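Local coordinates for protein K5 lyase (Enterobacteria phage k1-5, PDB 2X3H) that probably cleaves the K5 capsular polysaccharide of its bacterial host by an eliminative lyase mechanism, as part of a trimeric phage tail spike, at residues 243-248 with 268-273; 285-290 with 309-314; 301-306 with 328-333; 383-388 with 416-421. All blocks are in the same frame, centred on the assembly; numbering follows the deposited sequence.

Contact 1 (243-248 with 268-273); sequences ELKGTA and GTEGPI
K245 and G268 pair in parallel register where two neighbouring strands end, and two backbone bonds join them: G268 N gives to L244 O at 2.9 Å, and G246 N gives to G268 O at 2.9 Å. G268 O is also approached by the CA-H of K245, with CA 3.1 Å away. The carboxylate of E243 comes close to the backbone of G268, its OE2 3.6 Å from G268 CA; glycine suits the place because its bare CA lets the carboxylate in. K245 stretches fully, every torsion near 180° from chi1 (-170°) outward. Its CG passes G268 O, and NZ ends in a salt bridge to E270 OE2 at 2.9 Å, reached from well above the carboxylate plane. The pairing belongs to a parallel beta-helix of the tail-spike kind, between strands 242-245 and 266-268 of successive coils, with strand 218-221 on the other side of 242-245. Beyond K245 the chain reverses in a type II' turn to A248, where G246 takes the positive phi that glycine accepts easily. T269 OG1 organises the loop after G268: it gives to I273 O at 2.7 Å and accepts from G271 N in an ST turn. The bond to I273 O draws I273 back toward the reversal, and the CG2 methyls of T247 and I273 touch at 3.9 Å.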
# COMPACT_ATOMS: atom_id res chain seq x y z
N GLU A 243 10.26 6.49 -17.35
CA GLU A 243 9.19 7.31 -17.94
C GLU A 243 8.14 6.43 -18.64
O GLU A 243 8.49 5.53 -19.41
CB GLU A 243 9.74 8.34 -18.94
CG GLU A 243 8.57 9.06 -19.64
CD GLU A 243 8.93 10.18 -20.61
OE1 GLU A 243 10.04 10.20 -21.19
OE2 GLU A 243 8.04 11.05 -20.82
N LEU A 244 6.85 6.68 -18.35
CA LEU A 244 5.75 6.19 -19.16
C LEU A 244 5.30 7.38 -20.00
O LEU A 244 5.20 8.50 -19.49
CB LEU A 244 4.58 5.72 -18.29
CG LEU A 244 4.84 4.54 -17.35
CD1 LEU A 244 3.57 4.24 -16.54
CD2 LEU A 244 5.34 3.28 -18.10
N LYS A 245 5.01 7.15 -21.27
CA LYS A 245 4.75 8.25 -22.19
C LYS A 245 3.56 7.99 -23.10
O LYS A 245 3.25 6.85 -23.42
CB LYS A 245 6.00 8.49 -23.04
CG LYS A 245 6.00 9.74 -23.89
CD LYS A 245 7.33 9.87 -24.64
CE LYS A 245 7.42 11.18 -25.40
NZ LYS A 245 8.79 11.32 -26.02
N GLY A 246 2.90 9.07 -23.50
CA GLY A 246 1.81 8.97 -24.48
C GLY A 246 0.64 8.16 -23.98
O GLY A 246 0.15 8.37 -22.88
N THR A 247 0.17 7.24 -24.81
CA THR A 247 -1.02 6.47 -24.48
C THR A 247 -0.72 5.22 -23.65
O THR A 247 -1.49 4.26 -23.68
CB THR A 247 -1.79 6.08 -25.74
OG1 THR A 247 -0.93 5.34 -26.61
CG2 THR A 247 -2.30 7.36 -26.46
N ALA A 248 0.39 5.22 -22.92
CA ALA A 248 0.72 4.08 -22.06
C ALA A 248 -0.41 3.80 -21.08
O ALA A 248 -0.86 4.70 -20.35
CB ALA A 248 2.00 4.34 -21.30
N GLY A 268 4.81 11.39 -19.08
CA GLY A 268 4.82 12.50 -20.03
C GLY A 268 4.06 12.20 -21.31
O GLY A 268 3.67 11.07 -21.56
N THR A 269 3.87 13.24 -22.12
CA THR A 269 3.27 13.04 -23.44
C THR A 269 3.62 14.17 -24.39
O THR A 269 3.85 15.30 -23.96
CB THR A 269 1.74 12.91 -23.34
OG1 THR A 269 1.24 12.55 -24.63
CG2 THR A 269 1.12 14.21 -22.86
N GLU A 270 3.68 13.84 -25.68
CA GLU A 270 3.81 14.85 -26.72
C GLU A 270 2.50 14.94 -27.52
O GLU A 270 2.44 15.61 -28.56
CB GLU A 270 4.98 14.51 -27.65
CG GLU A 270 6.34 14.65 -26.97
CD GLU A 270 7.48 14.06 -27.79
OE1 GLU A 270 7.27 13.73 -28.98
OE2 GLU A 270 8.60 13.95 -27.25
N GLY A 271 1.46 14.27 -27.03
CA GLY A 271 0.16 14.29 -27.69
C GLY A 271 -0.96 14.74 -26.77
O GLY A 271 -0.70 15.23 -25.66
N PRO A 272 -2.21 14.60 -27.22
CA PRO A 272 -3.36 15.03 -26.42
C PRO A 272 -3.72 14.09 -25.27
O PRO A 272 -4.49 14.48 -24.38
CB PRO A 272 -4.51 15.06 -27.43
CG PRO A 272 -4.13 14.03 -28.45
CD PRO A 272 -2.62 14.04 -28.53
N ILE A 273 -3.18 12.87 -25.31
CA ILE A 273 -3.49 11.86 -24.29
C ILE A 273 -2.21 11.47 -23.56
O ILE A 273 -1.16 11.28 -24.20
CB ILE A 273 -4.15 10.63 -24.91
CG1 ILE A 273 -5.52 11.01 -25.48
CG2 ILE A 273 -4.29 9.50 -23.87
CD1 ILE A 273 -6.25 9.86 -26.13

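Contact 2 (285-290 with 309-314)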
# COMPACT_ATOMS: atom_id res chain seq x y z
N ALA A 285 13.20 7.56 -3.91
CA ALA A 285 13.79 8.76 -4.46
C ALA A 285 14.88 9.26 -3.53
O ALA A 285 14.62 9.97 -2.56
CB ALA A 285 12.72 9.84 -4.67
N ASN A 286 16.11 8.83 -3.82
CA ASN A 286 17.27 9.23 -3.06
C ASN A 286 17.74 10.57 -3.61
O ASN A 286 18.48 10.63 -4.59
CB ASN A 286 18.35 8.14 -3.20
CG ASN A 286 19.70 8.55 -2.62
OD1 ASN A 286 19.85 9.64 -2.06
ND2 ASN A 286 20.70 7.67 -2.78
N ASN A 287 17.27 11.65 -2.99
CA ASN A 287 17.74 13.00 -3.30
C ASN A 287 17.60 13.44 -4.75
O ASN A 287 18.58 13.80 -5.42
CB ASN A 287 19.15 13.20 -2.73
CG ASN A 287 19.13 13.25 -1.23
OD1 ASN A 287 18.89 14.31 -0.65
ND2 ASN A 287 19.25 12.09 -0.58
N PRO A 288 16.36 13.48 -5.23
CA PRO A 288 16.14 13.99 -6.57
C PRO A 288 16.32 15.50 -6.53
O PRO A 288 16.43 16.10 -5.44
CB PRO A 288 14.68 13.62 -6.84
CG PRO A 288 14.03 13.67 -5.48
CD PRO A 288 15.10 13.16 -4.53
N LYS A 289 16.34 16.12 -7.70
CA LYS A 289 16.57 17.56 -7.79
C LYS A 289 15.30 18.36 -8.00
O LYS A 289 15.33 19.59 -7.94
CB LYS A 289 17.57 17.88 -8.90
CG LYS A 289 19.03 17.67 -8.52
CD LYS A 289 19.47 16.24 -8.73
CE LYS A 289 20.97 16.16 -8.99
NZ LYS A 289 21.77 16.92 -7.99
N TYR A 290 14.17 17.68 -8.22
CA TYR A 290 12.89 18.39 -8.38
C TYR A 290 11.70 17.66 -7.79
O TYR A 290 10.95 18.24 -7.01
CB TYR A 290 12.62 18.73 -9.85
CG TYR A 290 11.43 19.65 -10.02
CD1 TYR A 290 11.57 21.03 -9.90
CD2 TYR A 290 10.15 19.14 -10.26
CE1 TYR A 290 10.48 21.88 -10.05
CE2 TYR A 290 9.06 19.98 -10.41
CZ TYR A 290 9.23 21.35 -10.31
OH TYR A 290 8.16 22.21 -10.46
N ASP A 309 13.79 11.49 0.05
CA ASP A 309 14.67 12.24 0.95
C ASP A 309 15.36 13.35 0.17
O ASP A 309 15.79 13.13 -0.95
CB ASP A 309 15.74 11.33 1.54
CG ASP A 309 16.75 12.09 2.39
OD1 ASP A 309 16.33 12.98 3.16
OD2 ASP A 309 17.97 11.80 2.30
N TYR A 310 15.44 14.54 0.77
CA TYR A 310 16.14 15.68 0.17
C TYR A 310 17.36 16.15 0.99
O TYR A 310 17.95 17.18 0.67
CB TYR A 310 15.17 16.86 -0.00
CG TYR A 310 14.30 16.74 -1.24
CD1 TYR A 310 14.78 17.12 -2.48
CD2 TYR A 310 13.01 16.22 -1.17
CE1 TYR A 310 14.00 17.00 -3.62
CE2 TYR A 310 12.22 16.11 -2.30
CZ TYR A 310 12.73 16.49 -3.53
OH TYR A 310 11.97 16.39 -4.69
N SER A 311 17.72 15.39 2.03
CA SER A 311 18.75 15.84 2.99
C SER A 311 20.11 16.19 2.37
O SER A 311 20.85 16.98 2.95
CB SER A 311 18.95 14.80 4.10
OG SER A 311 19.54 13.63 3.58
N THR A 312 20.43 15.61 1.22
CA THR A 312 21.72 15.92 0.58
C THR A 312 21.56 16.51 -0.83
O THR A 312 22.52 16.51 -1.62
CB THR A 312 22.65 14.69 0.50
OG1 THR A 312 22.07 13.69 -0.35
CG2 THR A 312 22.90 14.12 1.90
N SER A 313 20.36 16.97 -1.13
CA SER A 313 20.03 17.46 -2.48
C SER A 313 20.24 18.96 -2.65
O SER A 313 20.00 19.74 -1.73
CB SER A 313 18.57 17.18 -2.80
OG SER A 313 18.22 17.76 -4.04
N ASP A 314 20.67 19.36 -3.85
CA ASP A 314 20.78 20.78 -4.17
C ASP A 314 19.50 21.38 -4.79
O ASP A 314 19.51 22.51 -5.26
CB ASP A 314 22.02 21.08 -5.04
CG ASP A 314 21.99 20.40 -6.40
OD1 ASP A 314 20.94 19.83 -6.78
OD2 ASP A 314 23.03 20.44 -7.11
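D309 OD2 accepts from two donors within this pairing, N287 ND2 at 3.2 Å and S311 OG at 2.7 Å, and Y250 of the second subunit adds its hydroxyl. The amide of N287 comes from above the carboxylate plane, the two planes 79° apart, whereas S311 OG uses the syn lone pair. The other N-H of ND2 runs almost straight to N286 OD1 at 2.9 Å, in the plane of the N287 amide, which helps to fix how that amide is turned. N287 OD1 also faces T312 N, but that oxygen is too close to a neighbour in the model for the bond to be trusted. Asparagine suits position 287 twice over: its backbone adopts left-handed helical angles, and its amide can donate to two acceptors. Here strands 279-286 and 302-309, neighbours in the parallel beta-helix, run out into loops; D309 N to A285 O is a bond of their parallel pairing. D309 OD1 starts an Asx turn by accepting from S311 N, and a type I turn from Y310 to S313 overlaps it. S313 OG then gives to P288 O at 2.8 Å while accepting from A315 N. P288 lays CD over one face of the Y310 ring, toward its rim, and the Y310 hydroxyl bonds H319 O. K289, bent at chi2 and chi4, reaches D314 OD1 in a weak salt bridge of 3.3 Å and makes a cation-pi contact with Y209.

Contact 3 (301-306 with 328-333)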
# COMPACT_ATOMS: atom_id res chain seq x y z
N ASN A 301 -4.42 6.73 -12.67
CA ASN A 301 -3.22 6.02 -12.27
C ASN A 301 -3.22 5.83 -10.77
O ASN A 301 -3.71 6.69 -10.05
CB ASN A 301 -1.96 6.79 -12.67
CG ASN A 301 -1.89 7.02 -14.17
OD1 ASN A 301 -1.67 6.07 -14.95
ND2 ASN A 301 -2.07 8.27 -14.60
N LEU A 302 -2.68 4.70 -10.33
CA LEU A 302 -2.57 4.39 -8.90
C LEU A 302 -1.09 4.37 -8.57
O LEU A 302 -0.35 3.50 -9.04
CB LEU A 302 -3.21 3.04 -8.59
CG LEU A 302 -3.18 2.54 -7.14
CD1 LEU A 302 -3.59 3.59 -6.14
CD2 LEU A 302 -4.07 1.29 -7.00
N ILE A 303 -0.67 5.36 -7.79
CA ILE A 303 0.73 5.50 -7.39
C ILE A 303 0.82 5.24 -5.88
O ILE A 303 0.08 5.85 -5.10
CB ILE A 303 1.23 6.91 -7.71
CG1 ILE A 303 1.19 7.12 -9.23
CG2 ILE A 303 2.60 7.15 -7.09
CD1 ILE A 303 1.19 8.56 -9.64
N SER A 304 1.69 4.32 -5.48
CA SER A 304 1.62 3.81 -4.11
C SER A 304 2.99 3.55 -3.51
O SER A 304 3.81 2.87 -4.12
CB SER A 304 0.78 2.53 -4.10
OG SER A 304 0.63 2.01 -2.79
N ASP A 305 3.23 4.09 -2.30
CA ASP A 305 4.47 3.84 -1.52
C ASP A 305 5.68 4.53 -2.14
O ASP A 305 6.46 3.92 -2.88
CB ASP A 305 4.71 2.34 -1.27
CG ASP A 305 3.65 1.73 -0.36
OD1 ASP A 305 3.02 2.48 0.41
OD2 ASP A 305 3.44 0.50 -0.43
N VAL A 306 5.80 5.82 -1.85
CA VAL A 306 6.82 6.70 -2.41
C VAL A 306 7.64 7.29 -1.27
O VAL A 306 7.09 8.00 -0.42
CB VAL A 306 6.18 7.85 -3.22
CG1 VAL A 306 7.26 8.80 -3.77
CG2 VAL A 306 5.28 7.28 -4.34
N ASN A 328 -6.52 10.51 -10.22
CA ASN A 328 -5.38 9.71 -9.80
C ASN A 328 -5.35 9.51 -8.30
O ASN A 328 -5.91 10.31 -7.56
CB ASN A 328 -4.09 10.40 -10.23
CG ASN A 328 -4.00 10.54 -11.72
OD1 ASN A 328 -3.76 9.57 -12.44
ND2 ASN A 328 -4.22 11.76 -12.21
N VAL A 329 -4.68 8.44 -7.87
CA VAL A 329 -4.56 8.12 -6.45
C VAL A 329 -3.08 8.09 -6.13
O VAL A 329 -2.32 7.40 -6.81
CB VAL A 329 -5.16 6.73 -6.14
CG1 VAL A 329 -4.80 6.28 -4.70
CG2 VAL A 329 -6.66 6.73 -6.39
N ILE A 330 -2.67 8.84 -5.12
CA ILE A 330 -1.27 8.91 -4.73
C ILE A 330 -1.22 8.52 -3.26
O ILE A 330 -1.56 9.32 -2.39
CB ILE A 330 -0.71 10.34 -4.96
CG1 ILE A 330 -0.84 10.74 -6.43
CG2 ILE A 330 0.74 10.45 -4.49
CD1 ILE A 330 -1.06 12.23 -6.62
N ASN A 331 -0.82 7.28 -2.97
CA ASN A 331 -0.90 6.76 -1.61
C ASN A 331 0.47 6.66 -0.95
O ASN A 331 1.43 6.17 -1.55
CB ASN A 331 -1.63 5.40 -1.58
CG ASN A 331 -2.18 5.05 -0.19
OD1 ASN A 331 -1.79 4.05 0.40
ND2 ASN A 331 -3.08 5.88 0.34
N ASN A 332 0.56 7.14 0.28
CA ASN A 332 1.75 6.99 1.13
C ASN A 332 3.01 7.63 0.56
O ASN A 332 3.96 6.93 0.22
CB ASN A 332 2.01 5.51 1.43
CG ASN A 332 0.94 4.88 2.29
OD1 ASN A 332 0.81 3.66 2.33
ND2 ASN A 332 0.17 5.71 2.98
N VAL A 333 3.01 8.96 0.49
CA VAL A 333 4.20 9.72 0.16
C VAL A 333 4.89 10.13 1.46
O VAL A 333 4.37 10.96 2.21
CB VAL A 333 3.88 10.99 -0.65
CG1 VAL A 333 5.16 11.70 -1.08
CG2 VAL A 333 3.02 10.64 -1.87
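N328, one coil further along the chain, lies alongside N301, and its side chain can be followed outward atom by atom. CB packs 3.7 Å from N301 O, and CG carries an amide whose plane is only 2° from that of N301. OD1 accepts twice, from N301 N at 2.9 Å and from N301 ND2 at 3.0 Å, the two donors on opposite faces of its plane; ND2 gives to G298 O. N301 OD1 in turn accepts from N278 N, and N328 N meets N362 OD1, so this is an asparagine stack, a recurring feature of parallel beta-helices. Asparagine suits it because one amide both donates and accepts. Beyond it the strands run in register, 5° apart, with like beside like: I303 by I330, V306 by V333. L302 CD1 presses on V329 CG1 at 3.3 Å, tighter than usual. D305 and N332, types that tolerate left-handed backbone angles, share a bend. I330 and V333 turn inward onto strand 321-323, whereas S304 bonds D305 of the third subunit, and D305 bonds S304 of the second. Strands 279-286 and 363-369 flank the pair.

Contact 4 (383-388 with 416-421)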
# COMPACT_ATOMS: atom_id res chain seq x y z
N THR A 383 -9.37 21.48 -8.65
CA THR A 383 -10.66 21.24 -7.97
C THR A 383 -10.81 19.80 -7.47
O THR A 383 -10.26 18.87 -8.06
CB THR A 383 -11.86 21.53 -8.91
OG1 THR A 383 -11.83 20.64 -10.04
CG2 THR A 383 -11.81 22.97 -9.41
N ARG A 384 -11.59 19.63 -6.41
CA ARG A 384 -12.00 18.30 -5.92
C ARG A 384 -10.82 17.38 -5.59
O ARG A 384 -10.93 16.16 -5.68
CB ARG A 384 -12.97 17.62 -6.91
CG ARG A 384 -14.31 18.35 -7.05
CD ARG A 384 -15.31 17.46 -7.79
NE ARG A 384 -15.86 16.53 -6.82
CZ ARG A 384 -16.57 15.45 -7.06
NH1 ARG A 384 -16.81 15.05 -8.31
NH2 ARG A 384 -17.03 14.75 -6.03
N ASN A 385 -9.68 17.96 -5.20
CA ASN A 385 -8.54 17.16 -4.72
C ASN A 385 -8.59 17.01 -3.20
O ASN A 385 -8.78 17.99 -2.49
CB ASN A 385 -7.22 17.80 -5.15
CG ASN A 385 -7.17 18.06 -6.64
OD1 ASN A 385 -7.22 19.22 -7.09
ND2 ASN A 385 -7.07 16.98 -7.42
N PHE A 386 -8.44 15.77 -2.71
CA PHE A 386 -8.53 15.46 -1.29
C PHE A 386 -7.17 14.98 -0.81
O PHE A 386 -6.63 14.01 -1.34
CB PHE A 386 -9.60 14.38 -1.05
CG PHE A 386 -9.69 13.88 0.36
CD1 PHE A 386 -9.59 14.75 1.44
CD2 PHE A 386 -9.93 12.53 0.59
CE1 PHE A 386 -9.69 14.26 2.75
CE2 PHE A 386 -10.04 12.05 1.89
CZ PHE A 386 -9.91 12.92 2.97
N VAL A 387 -6.62 15.70 0.17
CA VAL A 387 -5.31 15.35 0.73
C VAL A 387 -5.50 14.93 2.18
O VAL A 387 -6.07 15.68 2.98
CB VAL A 387 -4.29 16.52 0.66
CG1 VAL A 387 -3.03 16.18 1.44
CG2 VAL A 387 -3.96 16.86 -0.79
N GLU A 388 -5.03 13.73 2.52
CA GLU A 388 -4.95 13.30 3.91
C GLU A 388 -3.52 13.38 4.38
O GLU A 388 -2.67 12.62 3.92
CB GLU A 388 -5.47 11.87 4.08
CG GLU A 388 -6.95 11.75 3.85
CD GLU A 388 -7.49 10.49 4.48
OE1 GLU A 388 -7.31 9.40 3.90
OE2 GLU A 388 -8.06 10.60 5.59
N ASN A 416 -16.77 22.03 -6.03
CA ASN A 416 -15.44 22.09 -6.63
C ASN A 416 -14.30 22.18 -5.60
O ASN A 416 -13.12 22.22 -5.96
CB ASN A 416 -15.33 23.27 -7.59
CG ASN A 416 -16.19 23.10 -8.82
OD1 ASN A 416 -16.87 24.03 -9.25
ND2 ASN A 416 -16.19 21.91 -9.38
N SER A 417 -14.66 22.20 -4.32
CA SER A 417 -13.69 22.40 -3.25
C SER A 417 -12.53 21.39 -3.25
O SER A 417 -12.74 20.20 -3.47
CB SER A 417 -14.39 22.34 -1.89
OG SER A 417 -13.55 22.86 -0.87
N ASN A 418 -11.33 21.88 -2.96
CA ASN A 418 -10.26 20.98 -2.51
C ASN A 418 -10.46 20.77 -1.00
O ASN A 418 -11.18 21.53 -0.36
CB ASN A 418 -8.87 21.58 -2.82
CG ASN A 418 -8.58 21.65 -4.31
OD1 ASN A 418 -8.87 20.70 -5.04
ND2 ASN A 418 -7.99 22.76 -4.77
N VAL A 419 -9.83 19.74 -0.43
CA VAL A 419 -10.06 19.38 0.97
C VAL A 419 -8.74 18.87 1.56
O VAL A 419 -8.01 18.14 0.90
CB VAL A 419 -11.13 18.28 1.10
CG1 VAL A 419 -11.23 17.77 2.56
CG2 VAL A 419 -12.48 18.77 0.57
N VAL A 420 -8.45 19.28 2.79
CA VAL A 420 -7.30 18.74 3.53
C VAL A 420 -7.73 18.25 4.92
O VAL A 420 -8.36 19.01 5.65
CB VAL A 420 -6.20 19.81 3.70
CG1 VAL A 420 -4.99 19.24 4.46
CG2 VAL A 420 -5.78 20.34 2.33
N HIS A 421 -7.39 17.01 5.25
CA HIS A 421 -7.57 16.48 6.62
C HIS A 421 -6.23 16.18 7.27
O HIS A 421 -5.30 15.74 6.59
CB HIS A 421 -8.34 15.16 6.59
CG HIS A 421 -9.78 15.29 6.22
ND1 HIS A 421 -10.67 14.24 6.36
CD2 HIS A 421 -10.50 16.33 5.73
CE1 HIS A 421 -11.87 14.63 5.96
NE2 HIS A 421 -11.79 15.89 5.58
O HOH W 1 -10.14 11.85 7.38
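Different first torsions bring the rings of F386 and H421 together: the phenyl CG stands anti to its backbone N (chi1 174°), while the imidazole CG lies beside its own N, opposite the carbonyl carbon (chi1 -70°). From there the phenyl reaches across to the neighbouring strand and sets its edge against the imidazole face in a T-shaped pair, with CE1 3.6 Å above the centre of that ring and the planes 77° apart. V419 CG1 touches CD1 of the same phenyl at 3.6 Å, and Y428 makes a second edge-to-face contact with H421. A flat ring suits 421, since it offers a face to F386 while its polar edge stays available. In the imidazole plane a water lies 2.7 Å from H421 ND1 and gives a hydrogen to E388 OE2 at 3.0 Å, linking two groups that do not touch directly; E388 OE1 bonds the hydroxyl of Y363. At the other end N418 OD1 accepts from N385 N at 2.9 Å in the carbonyl plane, and its ND2 is held by T410 and S382. Asparagine thus binds a neighbouring backbone and two side-chain hydroxyls at once. R384, with left-handed backbone angles, bends the chain just ahead of N385, and its N-H goes to N416 O, N to O 3.0 Å, well above that carbonyl plane. P423 and K390 of the third subunit pack on H421 and F386 respectively. Parallel strands in register, V387 beside V420, and an asparagine gripping the backbone of the preceding coil are typical of successive coils of a parallel beta-helix, here one that packs against a neighbouring subunit.

Overall arrangement
The four contacts all join successive coils of one beta-helix but sample different depths. Contact 3, about 5 Å from the chain centre, is wholly buried and combines aliphatic neighbours with an amide stack; contact 4, mostly buried, keeps an asparagine bonded to the preceding coil but adds an aromatic pair and a bridging water. Both touch the third subunit and involve the same run of parallel strands. Contact 2 carries on from contact 3, at the far end of strand 302-309, where paired strands become loops and the chemistry turns to an Asx turn and side-chain hydrogen bonds, one of them to the second subunit, which contact 3 also touches. Contact 1 belongs to another face of the helix, reaches no other subunit, and has a lysine-glutamate bridge at its partly exposed edge.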